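2S Albumin protein (Dolichos, PDB 6IX1) probably serves as a seed storage albumin and, like hemopexin-motif relatives in legume seeds, may also bind small ligands such as haem or polyamines. Local coordinates at residues V16-C21 with D214-L219. Sequence-based numbering, arbitrary orientation. Where two conformers were deposited one is given.
Sequences VYFFEC and DGWPCL
Phe18 drives the edge of its ring into one face of the Trp216 indole, an edge-to-face (T-shaped) pair with ring centroids 5.3 Å apart and planes at 75°. With CG anti to its carbonyl carbon (chi1 -65°), CB and CG carry the ring out from strand 15-20; on the side of CD2 and CE2 it approaches Leu219 CD1, 4.1 Å from CE2. CE2 also meets Trp216 CZ3 at 3.7 Å, and CZ at the tip sits over the same Trp216 CZ3, at 3.7 Å. Phenylalanine offers a thin edge for the indole, and branched Leu219 a methyl for its flank. Val16 lays CG1 against one face of the Phe18 ring and reaches Trp216 CZ3 at 4.3 Å; its compact branch fits the angle between the two rings. Trp216 follows helix 212-215, and its carbonyl O accepts a hydrogen bond from Leu219 N, which shapes the 3-10 segment 217-219 and brings Leu219 beside Phe18. An indole suits the position because its large flat surface can take Phe18 while also meeting Tyr184 and Tyr191 edge-to-face. Replacing it with an alanine would probably leave the Phe18 edge without its aromatic face and open a gap beside Val16. This buried, apolar packing joins the first sheet to the segments following the last, as expected where a four-bladed hemopexin-type beta-propeller closes its circle.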
loop_
_atom_site.group_PDB
_atom_site.type_symbol
_atom_site.label_atom_id
_atom_site.label_comp_id
_atom_site.label_asym_id
_atom_site.label_seq_id
_atom_site.Cartn_x
_atom_site.Cartn_y
_atom_site.Cartn_z
ATOM N N VAL A 16 -9.086 2.329 -5.949
ATOM C CA VAL A 16 -8.079 1.747 -5.052
ATOM C C VAL A 16 -8.265 0.218 -5.085
ATOM O O VAL A 16 -9.384 -0.304 -5.211
ATOM C CB VAL A 16 -8.155 2.300 -3.610
ATOM C CG1 VAL A 16 -9.531 2.042 -2.939
ATOM C CG2 VAL A 16 -7.054 1.709 -2.733
ATOM N N TYR A 17 -7.133 -0.475 -5.045
ATOM C CA TYR A 17 -7.113 -1.921 -4.861
ATOM C C TYR A 17 -6.755 -2.251 -3.414
ATOM O O TYR A 17 -5.763 -1.724 -2.902
ATOM C CB TYR A 17 -6.079 -2.559 -5.792
ATOM C CG TYR A 17 -6.396 -2.493 -7.266
ATOM C CD1 TYR A 17 -6.026 -1.391 -7.978
ATOM C CD2 TYR A 17 -7.105 -3.481 -7.942
ATOM C CE1 TYR A 17 -6.301 -1.242 -9.322
ATOM C CE2 TYR A 17 -7.365 -3.358 -9.303
ATOM C CZ TYR A 17 -6.998 -2.204 -9.995
ATOM O OH TYR A 17 -7.259 -1.994 -11.325
ATOM N N PHE A 18 -7.559 -3.068 -2.779
ATOM C CA PHE A 18 -7.331 -3.564 -1.425
ATOM C C PHE A 18 -7.139 -5.063 -1.462
ATOM O O PHE A 18 -7.998 -5.749 -2.010
ATOM C CB PHE A 18 -8.479 -3.275 -0.463
ATOM C CG PHE A 18 -8.756 -1.832 -0.148
ATOM C CD1 PHE A 18 -7.778 -1.012 0.270
ATOM C CD2 PHE A 18 -10.024 -1.304 -0.195
ATOM C CE1 PHE A 18 -8.024 0.292 0.618
ATOM C CE2 PHE A 18 -10.296 -0.027 0.211
ATOM C CZ PHE A 18 -9.279 0.791 0.613
ATOM N N PHE A 19 -6.043 -5.518 -0.845
ATOM C CA PHE A 19 -5.745 -6.964 -0.739
ATOM C C PHE A 19 -5.975 -7.454 0.681
ATOM O O PHE A 19 -5.584 -6.787 1.661
ATOM C CB PHE A 19 -4.283 -7.226 -1.171
ATOM C CG PHE A 19 -4.099 -6.803 -2.599
ATOM C CD1 PHE A 19 -4.406 -7.647 -3.633
ATOM C CD2 PHE A 19 -3.698 -5.538 -2.882
ATOM C CE1 PHE A 19 -4.334 -7.210 -4.948
ATOM C CE2 PHE A 19 -3.619 -5.111 -4.201
ATOM C CZ PHE A 19 -3.941 -5.952 -5.216
ATOM N N GLU A 20 -6.660 -8.592 0.786
ATOM C CA GLU A 20 -7.055 -9.235 2.047
ATOM C C GLU A 20 -6.770 -10.718 1.854
ATOM O O GLU A 20 -7.499 -11.409 1.139
ATOM C CB GLU A 20 -8.504 -8.933 2.366
ATOM C CG GLU A 20 -8.821 -7.469 2.197
ATOM C CD GLU A 20 -10.106 -7.197 1.417
ATOM O OE1 GLU A 20 -10.796 -6.844 2.081
ATOM O OE2 GLU A 20 -10.320 -7.458 0.148
ATOM N N CYS A 21 -5.676 -11.165 2.446
ATOM C CA CYS A 21 -5.209 -12.534 2.296
ATOM C C CYS A 21 -4.992 -12.764 0.801
ATOM O O CYS A 21 -4.274 -12.028 0.143
ATOM C CB CYS A 21 -6.099 -13.556 2.994
ATOM S SG CYS A 21 -6.204 -13.145 4.728
ATOM N N ASP A 214 -16.297 2.000 9.732
ATOM C CA ASP A 214 -17.051 3.237 9.904
ATOM C C ASP A 214 -16.851 4.214 8.755
ATOM O O ASP A 214 -17.772 4.917 8.349
ATOM C CB ASP A 214 -16.740 3.863 11.255
ATOM C CG ASP A 214 -17.243 2.950 12.409
ATOM O OD1 ASP A 214 -18.163 2.171 12.222
ATOM O OD2 ASP A 214 -16.696 2.968 13.473
ATOM N N GLY A 215 -15.627 4.291 8.257
ATOM C CA GLY A 215 -15.315 5.221 7.147
ATOM C C GLY A 215 -15.549 4.641 5.755
ATOM O O GLY A 215 -15.779 5.370 4.816
ATOM N N TRP A 216 -15.503 3.314 5.697
ATOM C CA TRP A 216 -15.594 2.522 4.435
ATOM C C TRP A 216 -16.665 1.447 4.569
ATOM O O TRP A 216 -16.405 0.254 4.536
ATOM C CB TRP A 216 -14.238 1.875 4.160
ATOM C CG TRP A 216 -13.168 2.899 3.882
ATOM C CD1 TRP A 216 -12.456 3.625 4.813
ATOM C CD2 TRP A 216 -12.587 3.229 2.622
ATOM N NE1 TRP A 216 -11.544 4.430 4.195
ATOM C CE2 TRP A 216 -11.582 4.202 2.847
ATOM C CE3 TRP A 216 -12.758 2.737 1.332
ATOM C CZ2 TRP A 216 -10.808 4.716 1.832
ATOM C CZ3 TRP A 216 -12.036 3.284 0.319
ATOM C CH2 TRP A 216 -11.066 4.245 0.552
ATOM N N PRO A 217 -17.933 1.842 4.840
ATOM C CA PRO A 217 -18.942 0.842 5.098
ATOM C C PRO A 217 -19.246 -0.140 3.959
ATOM O O PRO A 217 -19.813 -1.194 4.192
ATOM C CB PRO A 217 -20.165 1.624 5.515
ATOM C CG PRO A 217 -19.930 2.997 4.898
ATOM C CD PRO A 217 -18.423 3.216 4.986
ATOM N N CYS A 218 -18.784 0.190 2.765
ATOM C CA CYS A 218 -19.015 -0.723 1.627
ATOM C C CYS A 218 -18.245 -2.029 1.826
ATOM O O CYS A 218 -18.537 -2.989 1.117
ATOM C CB CYS A 218 -18.721 -0.097 0.248
ATOM S SG CYS A 218 -16.926 0.132 -0.076
ATOM N N LEU A 219 -17.293 -2.051 2.766
ATOM C CA LEU A 219 -16.497 -3.242 3.058
ATOM C C LEU A 219 -17.096 -4.108 4.162
ATOM O O LEU A 219 -16.485 -5.118 4.451
ATOM C CB LEU A 219 -15.089 -2.839 3.425
ATOM C CG LEU A 219 -14.338 -2.043 2.345
ATOM C CD1 LEU A 219 -12.974 -1.715 2.889
ATOM C CD2 LEU A 219 -14.277 -2.763 0.985
#